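Side-chain contacts in NDP-N-acetyl-D-galactosaminuronic acid dehydrogenase (Methanosarcina mazei Go1, PDB 3G79), which probably catalyses the NAD-dependent oxidation of UDP-N-acetyl-D-mannosamine to the matching uronate: residues 109-114 with 119-124; 140-145 with 211-216; 241-246 with 287-292; 451-456 with 463-468. One frame throughout, in Å; residues are numbered along the deposited sequence.

Interaction 1: 109-114 with 119-124; sequences IQTPFA and LEPDFS
Asp122 lies alongside Phe113 where the loop between strand 104-107 and helix 124-136 of the NAD-binding domain folds back on itself. Its CB is 3.2 Å from Phe113 CB, a tight approach, and 3.8 Å from Ala114 O. With CG anti to the backbone N (chi1 175°), the carboxylate runs in the same direction as the Phe113 side chain, and the planes of ring and carboxylate are 21° apart. At the tip the two oxygens part company: OD2 is 4.1 Å from Phe113 CD2, whereas OD1 turns back to its own segment and accepts from Ser124 N at 3.1 Å, the donor sitting 59° out of the carboxylate plane. That bond closes an Asx turn at the start of helix 124-136. Without the carboxylate, as with an alanine here, Ser124 N would probably lose this acceptor and the helix start its Asx turn. Deeper in the fold-back, Thr111 OG1 lies 3.5 Å from Pro121 CB and close to CD1 of Phe123, obliquely to the ring. The contact buries this hydroxyl, and the model gives it no hydrogen-bond partner. Glu120 looks elsewhere, to a salt bridge with Arg303. Between the segments, only the weak bond from Asp122 N to Phe113 O is polar, and the position of that oxygen is less certain. The chemistry therefore implies a surface fold-back joined mainly by van der Waals contact, with its firmer polar bond local to the helix start.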
loop_
_atom_site.group_PDB
_atom_site.type_symbol
_atom_site.label_atom_id
_atom_site.label_comp_id
_atom_site.label_asym_id
_atom_site.label_seq_id
_atom_site.Cartn_x
_atom_site.Cartn_y
_atom_site.Cartn_z
ATOM N N ILE A 109 3.334 -31.612 0.272
ATOM C CA ILE A 109 3.168 -32.278 -0.990
ATOM C C ILE A 109 2.943 -31.209 -2.038
ATOM O O ILE A 109 2.082 -30.331 -1.839
ATOM C CB ILE A 109 2.025 -33.288 -0.890
ATOM C CG1 ILE A 109 2.516 -34.557 -0.188
ATOM C CG2 ILE A 109 1.430 -33.591 -2.278
ATOM C CD1 ILE A 109 1.436 -35.519 0.241
ATOM N N GLN A 110 3.735 -31.243 -3.120
ATOM C CA GLN A 110 3.557 -30.301 -4.221
ATOM C C GLN A 110 2.065 -30.193 -4.530
ATOM O O GLN A 110 1.355 -31.196 -4.627
ATOM C CB GLN A 110 4.390 -30.687 -5.466
ATOM C CG GLN A 110 5.884 -30.163 -5.438
ATOM C CD GLN A 110 6.884 -30.928 -6.380
ATOM O OE1 GLN A 110 8.113 -30.928 -6.149
ATOM N NE2 GLN A 110 6.350 -31.579 -7.430
ATOM N N THR A 111 1.574 -28.967 -4.607
ATOM C CA THR A 111 0.177 -28.737 -4.919
ATOM C C THR A 111 0.127 -28.087 -6.291
ATOM O O THR A 111 -0.449 -27.005 -6.450
ATOM C CB THR A 111 -0.488 -27.859 -3.870
ATOM O OG1 THR A 111 -1.884 -27.798 -4.146
ATOM C CG2 THR A 111 0.087 -26.430 -3.855
ATOM N N PRO A 112 0.703 -28.772 -7.307
ATOM C CA PRO A 112 1.117 -27.987 -8.443
ATOM C C PRO A 112 -0.079 -27.353 -9.147
ATOM O O PRO A 112 -0.186 -26.120 -9.224
ATOM C CB PRO A 112 1.802 -29.021 -9.356
ATOM C CG PRO A 112 1.111 -30.331 -9.064
ATOM C CD PRO A 112 0.642 -30.224 -7.621
ATOM N N PHE A 113 -0.994 -28.196 -9.604
ATOM C CA PHE A 113 -1.759 -27.876 -10.789
ATOM C C PHE A 113 -2.842 -26.770 -10.623
ATOM O O PHE A 113 -2.916 -26.133 -9.568
ATOM C CB PHE A 113 -2.267 -29.189 -11.437
ATOM C CG PHE A 113 -1.275 -29.849 -12.401
ATOM C CD1 PHE A 113 -0.115 -29.178 -12.836
ATOM C CD2 PHE A 113 -1.533 -31.132 -12.904
ATOM C CE1 PHE A 113 0.778 -29.782 -13.729
ATOM C CE2 PHE A 113 -0.645 -31.752 -13.803
ATOM C CZ PHE A 113 0.514 -31.075 -14.214
ATOM N N ALA A 114 -3.597 -26.449 -11.681
ATOM C CA ALA A 114 -3.322 -26.856 -13.084
ATOM C C ALA A 114 -3.909 -28.256 -13.470
ATOM O O ALA A 114 -4.761 -28.753 -12.719
ATOM C CB ALA A 114 -1.800 -26.671 -13.423
ATOM N N LEU A 119 -8.879 -22.433 -11.238
ATOM C CA LEU A 119 -8.822 -21.294 -10.315
ATOM C C LEU A 119 -8.275 -21.839 -9.006
ATOM O O LEU A 119 -7.685 -21.112 -8.214
ATOM C CB LEU A 119 -10.228 -20.719 -10.093
ATOM C CG LEU A 119 -10.441 -19.253 -9.681
ATOM C CD1 LEU A 119 -11.854 -18.825 -10.027
ATOM C CD2 LEU A 119 -10.181 -19.003 -8.201
ATOM N N GLU A 120 -8.509 -23.134 -8.800
ATOM C CA GLU A 120 -7.968 -23.889 -7.682
ATOM C C GLU A 120 -6.836 -24.801 -8.140
ATOM O O GLU A 120 -6.817 -25.240 -9.291
ATOM C CB GLU A 120 -9.052 -24.743 -7.008
ATOM C CG GLU A 120 -9.687 -24.111 -5.764
ATOM C CD GLU A 120 -10.560 -22.906 -6.094
ATOM O OE1 GLU A 120 -11.384 -22.998 -7.032
ATOM O OE2 GLU A 120 -10.428 -21.870 -5.414
ATOM N N PRO A 121 -5.875 -25.076 -7.237
ATOM C CA PRO A 121 -4.802 -26.044 -7.468
ATOM C C PRO A 121 -5.326 -27.481 -7.598
ATOM O O PRO A 121 -6.473 -27.745 -7.218
ATOM C CB PRO A 121 -3.951 -25.909 -6.212
ATOM C CG PRO A 121 -4.188 -24.515 -5.766
ATOM C CD PRO A 121 -5.644 -24.295 -6.008
ATOM N N ASP A 122 -4.515 -28.382 -8.164
ATOM C CA ASP A 122 -4.842 -29.816 -8.142
ATOM C C ASP A 122 -4.286 -30.405 -6.861
ATOM O O ASP A 122 -3.097 -30.672 -6.755
ATOM C CB ASP A 122 -4.304 -30.582 -9.366
ATOM C CG ASP A 122 -4.539 -32.096 -9.275
ATOM O OD1 ASP A 122 -5.483 -32.522 -8.553
ATOM O OD2 ASP A 122 -3.782 -32.859 -9.927
ATOM N N PHE A 123 -5.186 -30.598 -5.909
ATOM C CA PHE A 123 -4.882 -31.128 -4.601
ATOM C C PHE A 123 -4.844 -32.674 -4.490
ATOM O O PHE A 123 -4.698 -33.201 -3.375
ATOM C CB PHE A 123 -5.920 -30.588 -3.609
ATOM C CG PHE A 123 -5.805 -29.107 -3.334
ATOM C CD1 PHE A 123 -4.579 -28.533 -3.006
ATOM C CD2 PHE A 123 -6.950 -28.297 -3.346
ATOM C CE1 PHE A 123 -4.472 -27.157 -2.711
ATOM C CE2 PHE A 123 -6.872 -26.928 -3.064
ATOM C CZ PHE A 123 -5.623 -26.353 -2.742
ATOM N N SER A 124 -4.944 -33.398 -5.607
ATOM C CA SER A 124 -5.207 -34.836 -5.525
ATOM C C SER A 124 -4.118 -35.610 -4.768
ATOM O O SER A 124 -4.424 -36.372 -3.838
ATOM C CB SER A 124 -5.627 -35.466 -6.893
ATOM O OG SER A 124 -4.547 -35.727 -7.786
#

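Interaction 2: 140-145 with 211-216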
loop_
_atom_site.group_PDB
_atom_site.type_symbol
_atom_site.label_atom_id
_atom_site.label_comp_id
_atom_site.label_asym_id
_atom_site.label_seq_id
_atom_site.Cartn_x
_atom_site.Cartn_y
_atom_site.Cartn_z
ATOM N N GLY A 140 -2.787 -37.863 20.226
ATOM C CA GLY A 140 -1.643 -37.054 20.611
ATOM C C GLY A 140 -0.641 -36.675 19.523
ATOM O O GLY A 140 0.213 -35.823 19.718
ATOM N N MET A 141 -0.730 -37.315 18.376
ATOM C CA MET A 141 0.069 -36.897 17.241
ATOM C C MET A 141 -0.256 -35.453 16.815
ATOM O O MET A 141 -1.394 -34.980 17.002
ATOM C CB MET A 141 -0.223 -37.838 16.076
ATOM C CG MET A 141 0.130 -39.292 16.398
ATOM S SD MET A 141 0.838 -40.166 15.000
ATOM C CE MET A 141 -0.583 -40.484 14.036
ATOM N N LEU A 142 0.719 -34.771 16.221
ATOM C CA LEU A 142 0.457 -33.479 15.569
ATOM C C LEU A 142 0.574 -33.600 14.033
ATOM O O LEU A 142 1.554 -34.128 13.534
ATOM C CB LEU A 142 1.368 -32.347 16.091
ATOM C CG LEU A 142 1.469 -31.130 15.146
ATOM C CD1 LEU A 142 0.340 -30.140 15.447
ATOM C CD2 LEU A 142 2.859 -30.385 15.224
ATOM N N VAL A 143 -0.423 -33.078 13.319
ATOM C CA VAL A 143 -0.415 -33.068 11.872
ATOM C C VAL A 143 -0.292 -31.639 11.414
ATOM O O VAL A 143 -0.980 -30.734 11.928
ATOM C CB VAL A 143 -1.732 -33.718 11.311
ATOM C CG1 VAL A 143 -1.733 -33.750 9.823
ATOM C CG2 VAL A 143 -1.904 -35.142 11.837
ATOM N N VAL A 144 0.591 -31.410 10.458
ATOM C CA VAL A 144 0.754 -30.076 9.896
ATOM C C VAL A 144 0.621 -30.029 8.370
ATOM O O VAL A 144 1.357 -30.695 7.646
ATOM C CB VAL A 144 2.125 -29.425 10.253
ATOM C CG1 VAL A 144 2.100 -27.929 9.908
ATOM C CG2 VAL A 144 2.416 -29.571 11.713
ATOM N N LEU A 145 -0.299 -29.191 7.897
ATOM C CA LEU A 145 -0.324 -28.837 6.492
ATOM C C LEU A 145 0.739 -27.785 6.173
ATOM O O LEU A 145 0.621 -26.614 6.602
ATOM C CB LEU A 145 -1.703 -28.334 6.078
ATOM C CG LEU A 145 -2.932 -29.258 6.191
ATOM C CD1 LEU A 145 -4.015 -28.885 5.193
ATOM C CD2 LEU A 145 -2.545 -30.672 5.941
ATOM N N VAL A 211 4.501 -24.639 17.029
ATOM C CA VAL A 211 5.635 -23.785 17.342
ATOM C C VAL A 211 6.862 -24.626 17.748
ATOM O O VAL A 211 7.963 -24.380 17.275
ATOM C CB VAL A 211 5.274 -22.762 18.453
ATOM C CG1 VAL A 211 6.516 -22.030 18.945
ATOM C CG2 VAL A 211 4.262 -21.752 17.932
ATOM N N GLU A 212 6.658 -25.642 18.578
ATOM C CA GLU A 212 7.728 -26.536 19.022
ATOM C C GLU A 212 8.371 -27.318 17.871
ATOM O O GLU A 212 9.577 -27.651 17.918
ATOM C CB GLU A 212 7.200 -27.518 20.061
ATOM C CG GLU A 212 6.435 -26.868 21.213
ATOM C CD GLU A 212 5.823 -27.885 22.178
ATOM O OE1 GLU A 212 6.118 -29.105 22.080
ATOM O OE2 GLU A 212 5.015 -27.451 23.034
ATOM N N LEU A 213 7.567 -27.607 16.846
ATOM C CA LEU A 213 8.034 -28.379 15.717
ATOM C C LEU A 213 8.923 -27.491 14.886
ATOM O O LEU A 213 9.912 -27.941 14.351
ATOM C CB LEU A 213 6.848 -28.893 14.890
ATOM C CG LEU A 213 7.160 -29.705 13.661
ATOM C CD1 LEU A 213 8.037 -30.906 14.024
ATOM C CD2 LEU A 213 5.870 -30.136 12.911
ATOM N N TYR A 214 8.584 -26.209 14.804
ATOM C CA TYR A 214 9.329 -25.307 13.899
ATOM C C TYR A 214 10.406 -24.383 14.492
ATOM O O TYR A 214 11.246 -23.907 13.750
ATOM C CB TYR A 214 8.365 -24.500 13.003
ATOM C CG TYR A 214 7.602 -25.388 12.037
ATOM C CD1 TYR A 214 8.202 -25.844 10.843
ATOM C CD2 TYR A 214 6.302 -25.783 12.303
ATOM C CE1 TYR A 214 7.516 -26.674 9.961
ATOM C CE2 TYR A 214 5.619 -26.611 11.411
ATOM C CZ TYR A 214 6.230 -27.050 10.248
ATOM O OH TYR A 214 5.542 -27.910 9.377
ATOM N N SER A 215 10.378 -24.106 15.783
ATOM C CA SER A 215 11.392 -23.234 16.383
ATOM C C SER A 215 12.818 -23.762 16.171
ATOM O O SER A 215 13.699 -22.971 15.850
ATOM C CB SER A 215 11.122 -22.964 17.877
ATOM O OG SER A 215 10.165 -21.918 18.038
ATOM N N PRO A 216 13.053 -25.091 16.304
ATOM C CA PRO A 216 14.453 -25.510 16.234
ATOM C C PRO A 216 15.161 -25.421 14.874
ATOM O O PRO A 216 16.382 -25.423 14.838
ATOM C CB PRO A 216 14.427 -26.950 16.745
ATOM C CG PRO A 216 13.236 -27.013 17.590
ATOM C CD PRO A 216 12.218 -26.122 16.928
#
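Leu213 reaches from helix 204-214 to Leu142 and Val144 on strand 142-145, packing a helix against the central sheet of the Rossmann-type NAD-binding domain. Leu142 and Val144 are two residues apart on the strand and present their side chains on the same sheet face. The hollow between them receives a single methyl: Leu213 CD2 lies 3.8 Å from Leu142 CD2 and 3.7 Å from Val144 CG2. The near equality of these distances is the evidence that the leucine tip is shared between the two strand residues. The two leucine side chains meet at a slant, whereas Val144 and Leu213 run antiparallel alongside one another. Val144 also serves the next helix residue with its other branch. CG1, anti to the backbone N (chi1 -167°), points to the rim of the Tyr214 ring and approaches CE2 to 4.0 Å near the ring plane, an edge contact. Leu213 CG lies 4.1 Å above that plane, offset toward the rim, so the leucine also packs on a face of its neighbour's ring. Ala179 and Val199 add packing around the tyrosine. All four contact residues are buried, and no hydrogen bond links the two segments. The phenol oxygen finds its polar partner in Glu146 OE2, just beyond the strand, while the same Tyr214 OH lies 3.5 Å from Val144 CG1.

Interaction 3: 241-246 with 287-292; sequences FRDLQI and AGVGGH
The long helix 228-258 of the central dehydrogenase domain meets a glycine-rich loop here, with Ile246 and Asp243 on the helix facing Val289 on the loop. The loop leads directly into helix 293-305, the region where relatives in the UDP-glucose/GDP-mannose dehydrogenase family carry their nucleophilic cysteine. Its backbone is unusual at two glycines: Gly288 and Gly291 have positive phi values, 149° and 104°, at which a side chain would run into the carbonyl oxygen of the residue before. Val289 stands between these glycines and supplies the apolar group that touches the helix. Asp243 and Ile246, three residues apart, lie on the same side of that helix, and the closest CA pair, Asp243 with Val289, is 7.9 Å apart, so the segments meet through side chains alone. The Asp243 carboxylate is not a partner of the valine in any polar sense. Its OD1 passes at 4.1 Å from Val289 CG2 but is occupied by Asn329 ND2 in a hydrogen bond and by Arg326 in a salt bridge, both from helix 321-345. Asn329 and Leu294 also pack against Val289, extending the contact to two further helices. Elsewhere on the helix, Phe241 and Leu244 pack on Val282 and Ala248 of the second subunit, which places this segment between the dimer interface and the loop. The central apolar contact is methyl to methyl, with the two side chains crossing at an angle: Ile246 CG2, anti to its own amide nitrogen, reaches 3.5 Å from Val289 CG2.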
loop_
_atom_site.group_PDB
_atom_site.type_symbol
_atom_site.label_atom_id
_atom_site.label_comp_id
_atom_site.label_asym_id
_atom_site.label_seq_id
_atom_site.Cartn_x
_atom_site.Cartn_y
_atom_site.Cartn_z
ATOM N N PHE A 241 -2.777 -7.755 -1.304
ATOM C CA PHE A 241 -2.314 -6.415 -0.981
ATOM C C PHE A 241 -1.292 -5.951 -2.002
ATOM O O PHE A 241 -1.340 -4.804 -2.430
ATOM C CB PHE A 241 -1.784 -6.367 0.463
ATOM C CG PHE A 241 -2.853 -6.105 1.464
ATOM C CD1 PHE A 241 -4.056 -6.796 1.413
ATOM C CD2 PHE A 241 -2.694 -5.131 2.428
ATOM C CE1 PHE A 241 -5.062 -6.536 2.327
ATOM C CE2 PHE A 241 -3.707 -4.856 3.334
ATOM C CZ PHE A 241 -4.878 -5.563 3.297
ATOM N N ARG A 242 -0.408 -6.862 -2.424
ATOM C CA ARG A 242 0.548 -6.586 -3.511
ATOM C C ARG A 242 -0.214 -6.261 -4.786
ATOM O O ARG A 242 0.048 -5.240 -5.405
ATOM C CB ARG A 242 1.589 -7.731 -3.764
ATOM C CG ARG A 242 2.310 -7.607 -5.139
ATOM C CD ARG A 242 3.680 -8.307 -5.270
ATOM N NE ARG A 242 4.710 -7.428 -4.743
ATOM C CZ ARG A 242 5.791 -7.006 -5.395
ATOM N NH1 ARG A 242 6.068 -7.423 -6.635
ATOM N NH2 ARG A 242 6.606 -6.165 -4.771
ATOM N N ASP A 243 -1.173 -7.114 -5.140
ATOM C CA ASP A 243 -1.992 -6.928 -6.317
ATOM C C ASP A 243 -2.670 -5.573 -6.297
ATOM O O ASP A 243 -2.697 -4.857 -7.280
ATOM C CB ASP A 243 -3.011 -8.064 -6.445
ATOM C CG ASP A 243 -3.803 -7.987 -7.724
ATOM O OD1 ASP A 243 -3.232 -7.632 -8.773
ATOM O OD2 ASP A 243 -5.008 -8.276 -7.701
ATOM N N LEU A 244 -3.190 -5.200 -5.155
ATOM C CA LEU A 244 -3.740 -3.864 -4.970
ATOM C C LEU A 244 -2.713 -2.736 -5.108
ATOM O O LEU A 244 -3.042 -1.698 -5.707
ATOM C CB LEU A 244 -4.482 -3.771 -3.634
ATOM C CG LEU A 244 -4.950 -2.358 -3.269
ATOM C CD1 LEU A 244 -6.067 -1.854 -4.218
ATOM C CD2 LEU A 244 -5.419 -2.318 -1.853
ATOM N N GLN A 245 -1.485 -2.909 -4.597
ATOM C CA GLN A 245 -0.510 -1.815 -4.781
ATOM C C GLN A 245 -0.182 -1.602 -6.244
ATOM O O GLN A 245 0.138 -0.478 -6.693
ATOM C CB GLN A 245 0.752 -1.844 -3.873
ATOM C CG GLN A 245 1.383 -3.158 -3.607
ATOM C CD GLN A 245 2.335 -3.236 -2.358
ATOM O OE1 GLN A 245 2.427 -4.318 -1.731
ATOM N NE2 GLN A 245 3.033 -2.133 -2.019
ATOM N N ILE A 246 -0.313 -2.676 -7.013
ATOM C CA ILE A 246 0.006 -2.608 -8.417
ATOM C C ILE A 246 -1.150 -1.954 -9.128
ATOM O O ILE A 246 -0.974 -1.173 -10.056
ATOM C CB ILE A 246 0.262 -3.994 -8.976
ATOM C CG1 ILE A 246 1.671 -4.465 -8.604
ATOM C CG2 ILE A 246 0.037 -4.039 -10.553
ATOM C CD1 ILE A 246 1.835 -5.999 -8.818
ATOM N N ALA A 287 2.263 -3.390 -18.150
ATOM C CA ALA A 287 1.370 -4.001 -19.129
ATOM C C ALA A 287 0.433 -5.014 -18.523
ATOM O O ALA A 287 -0.457 -5.481 -19.196
ATOM C CB ALA A 287 2.184 -4.656 -20.249
ATOM N N GLY A 288 0.608 -5.355 -17.251
ATOM C CA GLY A 288 -0.350 -6.238 -16.606
ATOM C C GLY A 288 0.256 -7.112 -15.547
ATOM O O GLY A 288 1.437 -7.039 -15.324
ATOM N N VAL A 289 -0.559 -7.929 -14.877
ATOM C CA VAL A 289 -0.080 -8.773 -13.793
ATOM C C VAL A 289 -0.176 -10.248 -14.235
ATOM O O VAL A 289 -1.176 -10.690 -14.834
ATOM C CB VAL A 289 -0.927 -8.547 -12.513
ATOM C CG1 VAL A 289 -0.643 -9.594 -11.469
ATOM C CG2 VAL A 289 -0.770 -7.140 -11.975
ATOM N N GLY A 290 0.874 -11.013 -13.949
ATOM C CA GLY A 290 0.869 -12.417 -14.327
ATOM C C GLY A 290 1.007 -13.244 -13.088
ATOM O O GLY A 290 1.116 -12.678 -11.997
ATOM N N GLY A 291 1.037 -14.574 -13.267
ATOM C CA GLY A 291 1.325 -15.549 -12.191
ATOM C C GLY A 291 0.070 -16.251 -11.713
ATOM O O GLY A 291 -1.002 -16.077 -12.301
ATOM N N HIS A 292 0.172 -17.062 -10.666
ATOM C CA HIS A 292 -1.003 -17.722 -10.127
ATOM C C HIS A 292 -1.559 -16.925 -8.974
ATOM O O HIS A 292 -2.689 -16.425 -9.031
ATOM C CB HIS A 292 -0.682 -19.129 -9.655
ATOM C CG HIS A 292 -0.398 -20.074 -10.762
ATOM N ND1 HIS A 292 -1.304 -20.322 -11.773
ATOM C CD2 HIS A 292 0.690 -20.840 -11.027
ATOM C CE1 HIS A 292 -0.783 -21.198 -12.620
ATOM N NE2 HIS A 292 0.424 -21.530 -12.189
#

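Interaction 4: 451-456 with 463-468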
loop_
_atom_site.group_PDB
_atom_site.type_symbol
_atom_site.label_atom_id
_atom_site.label_comp_id
_atom_site.label_asym_id
_atom_site.label_seq_id
_atom_site.Cartn_x
_atom_site.Cartn_y
_atom_site.Cartn_z
ATOM N N ASN A 451 8.682 0.610 -19.053
ATOM C CA ASN A 451 9.624 1.670 -18.680
ATOM C C ASN A 451 11.089 1.312 -18.987
ATOM O O ASN A 451 11.954 1.622 -18.197
ATOM C CB ASN A 451 9.502 2.043 -17.189
ATOM C CG ASN A 451 10.220 3.362 -16.842
ATOM O OD1 ASN A 451 10.192 4.317 -17.600
ATOM N ND2 ASN A 451 10.872 3.402 -15.694
ATOM N N VAL A 452 11.369 0.664 -20.120
ATOM C CA VAL A 452 12.752 0.428 -20.536
ATOM C C VAL A 452 13.251 1.300 -21.694
ATOM O O VAL A 452 14.444 1.379 -21.934
ATOM C CB VAL A 452 13.000 -1.047 -20.885
ATOM C CG1 VAL A 452 12.418 -1.954 -19.812
ATOM C CG2 VAL A 452 12.439 -1.386 -22.240
ATOM N N ILE A 453 12.340 1.954 -22.408
ATOM C CA ILE A 453 12.688 2.751 -23.588
ATOM C C ILE A 453 12.775 4.224 -23.211
ATOM O O ILE A 453 11.844 4.805 -22.631
ATOM C CB ILE A 453 11.698 2.480 -24.780
ATOM C CG1 ILE A 453 12.265 1.414 -25.698
ATOM C CG2 ILE A 453 11.541 3.639 -25.698
ATOM C CD1 ILE A 453 11.717 0.111 -25.453
ATOM N N GLU A 454 13.906 4.827 -23.536
ATOM C CA GLU A 454 14.097 6.245 -23.304
ATOM C C GLU A 454 13.423 6.981 -24.460
ATOM O O GLU A 454 13.855 6.860 -25.605
ATOM C CB GLU A 454 15.593 6.587 -23.203
ATOM C CG GLU A 454 15.898 7.869 -22.416
ATOM C CD GLU A 454 15.609 9.140 -23.201
ATOM O OE1 GLU A 454 16.273 9.356 -24.238
ATOM O OE2 GLU A 454 14.728 9.928 -22.778
ATOM N N PRO A 455 12.362 7.747 -24.155
ATOM C CA PRO A 455 11.529 8.425 -25.159
ATOM C C PRO A 455 12.303 9.322 -26.123
ATOM O O PRO A 455 12.083 9.236 -27.334
ATOM C CB PRO A 455 10.559 9.283 -24.325
ATOM C CG PRO A 455 10.614 8.731 -22.940
ATOM C CD PRO A 455 11.968 8.079 -22.771
ATOM N N ASP A 456 13.192 10.184 -25.623
ATOM C CA ASP A 456 13.745 11.205 -26.511
ATOM C C ASP A 456 14.645 10.642 -27.589
ATOM O O ASP A 456 14.620 11.107 -28.730
ATOM C CB ASP A 456 14.396 12.343 -25.736
ATOM C CG ASP A 456 13.378 13.123 -24.887
ATOM O OD1 ASP A 456 12.166 13.035 -25.160
ATOM O OD2 ASP A 456 13.783 13.820 -23.940
ATOM N N PHE A 463 10.352 8.065 -34.456
ATOM C CA PHE A 463 9.350 7.127 -33.935
ATOM C C PHE A 463 8.121 7.821 -33.449
ATOM O O PHE A 463 8.161 9.023 -33.160
ATOM C CB PHE A 463 9.885 6.377 -32.741
ATOM C CG PHE A 463 10.682 5.211 -33.083
ATOM C CD1 PHE A 463 12.025 5.346 -33.394
ATOM C CD2 PHE A 463 10.122 3.950 -33.066
ATOM C CE1 PHE A 463 12.816 4.199 -33.696
ATOM C CE2 PHE A 463 10.889 2.810 -33.359
ATOM C CZ PHE A 463 12.228 2.931 -33.658
ATOM N N VAL A 464 7.044 7.053 -33.330
ATOM C CA VAL A 464 5.893 7.519 -32.608
ATOM C C VAL A 464 5.804 6.707 -31.327
ATOM O O VAL A 464 5.679 5.466 -31.391
ATOM C CB VAL A 464 4.608 7.307 -33.385
ATOM C CG1 VAL A 464 3.419 7.869 -32.568
ATOM C CG2 VAL A 464 4.694 7.945 -34.775
ATOM N N TYR A 465 5.838 7.406 -30.181
ATOM C CA TYR A 465 6.064 6.766 -28.866
ATOM C C TYR A 465 4.886 6.798 -27.945
ATOM O O TYR A 465 4.186 7.762 -27.889
ATOM C CB TYR A 465 7.241 7.431 -28.147
ATOM C CG TYR A 465 7.370 7.076 -26.684
ATOM C CD1 TYR A 465 8.214 6.028 -26.271
ATOM C CD2 TYR A 465 6.653 7.773 -25.715
ATOM C CE1 TYR A 465 8.342 5.692 -24.922
ATOM C CE2 TYR A 465 6.752 7.434 -24.355
ATOM C CZ TYR A 465 7.608 6.404 -23.958
ATOM O OH TYR A 465 7.717 6.041 -22.611
ATOM N N LYS A 466 4.709 5.736 -27.183
ATOM C CA LYS A 466 3.739 5.654 -26.088
ATOM C C LYS A 466 4.362 4.772 -25.015
ATOM O O LYS A 466 5.067 3.771 -25.315
ATOM C CB LYS A 466 2.468 4.979 -26.548
ATOM C CG LYS A 466 1.734 5.710 -27.627
ATOM C CD LYS A 466 0.838 6.784 -27.104
ATOM C CE LYS A 466 0.010 7.367 -28.264
ATOM N NZ LYS A 466 -0.845 8.564 -27.923
ATOM N N GLY A 467 4.128 5.151 -23.763
ATOM C CA GLY A 467 4.554 4.336 -22.632
ATOM C C GLY A 467 3.478 4.427 -21.588
ATOM O O GLY A 467 2.780 5.446 -21.502
ATOM N N ILE A 468 3.329 3.384 -20.778
ATOM C CA ILE A 468 2.405 3.481 -19.648
ATOM C C ILE A 468 2.660 4.730 -18.774
ATOM O O ILE A 468 3.809 5.077 -18.434
ATOM C CB ILE A 468 2.308 2.167 -18.834
ATOM C CG1 ILE A 468 1.372 1.204 -19.569
ATOM C CG2 ILE A 468 1.739 2.393 -17.421
ATOM C CD1 ILE A 468 1.098 -0.086 -18.822
HETATM O O HOH W 1 8.326 5.339 -19.578
#
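Tyr465 CG stands anti to the backbone N (chi1 167°), and a chi2 of 95° turns the ring so that one face meets Pro455 and an edge meets Ile453. The contact belongs to the beta-alpha-beta unit of strand 445-448, helix 455-459 and strand 464-467, and joins the first turn of that helix to an edge strand, within this chain, of the parallel C-terminal sheet. Pro455 CB stands 4.1 Å from the Tyr465 ring centroid and only 9° off its normal, a CH-pi contact over the face, while Pro455 CG is 3.9 Å from Tyr465 CZ. From another direction, Ile453 CG2 approaches the rim near the ring plane, 3.9 Å from Tyr465 CE1. Glu454, at the N-cap, accepts a weak capping bond from Asp456 N where the proline enters the helix. Near the phenol end, a CB on Gly467 would lie 2.3 Å from Tyr465 OH and clash. Trimming Tyr465 to an alanine would probably open a gap beneath Pro455 and beside Ile453, and leave the nearby water without its phenol partner. That water joins the segments, lying 2.9 Å from Asn451 OD1, to which it donates, and 3.2 Å from Tyr465 OH.

Interactions 2 and 4 are buried contacts of helix against strand in the Rossmann-type NAD-binding domain and the C-terminal UDP-binding region, 53 Å apart between centres and on opposite sides of the chain's centre. Both meet a tyrosine edge, but interaction 4 adds a proline over the ring face and a water bridge. Interaction 1 is a surface fold-back in the same family domain as interaction 2, yet shares no element with it and carries the only hydrogen bond made directly across any of the four contacts, a weak one. Interaction 3, partly buried, lies in the central domain and touches interaction 4 through Ala287 and Ile468, so packing continues to the residue that follows the last strand of the C-terminal sheet.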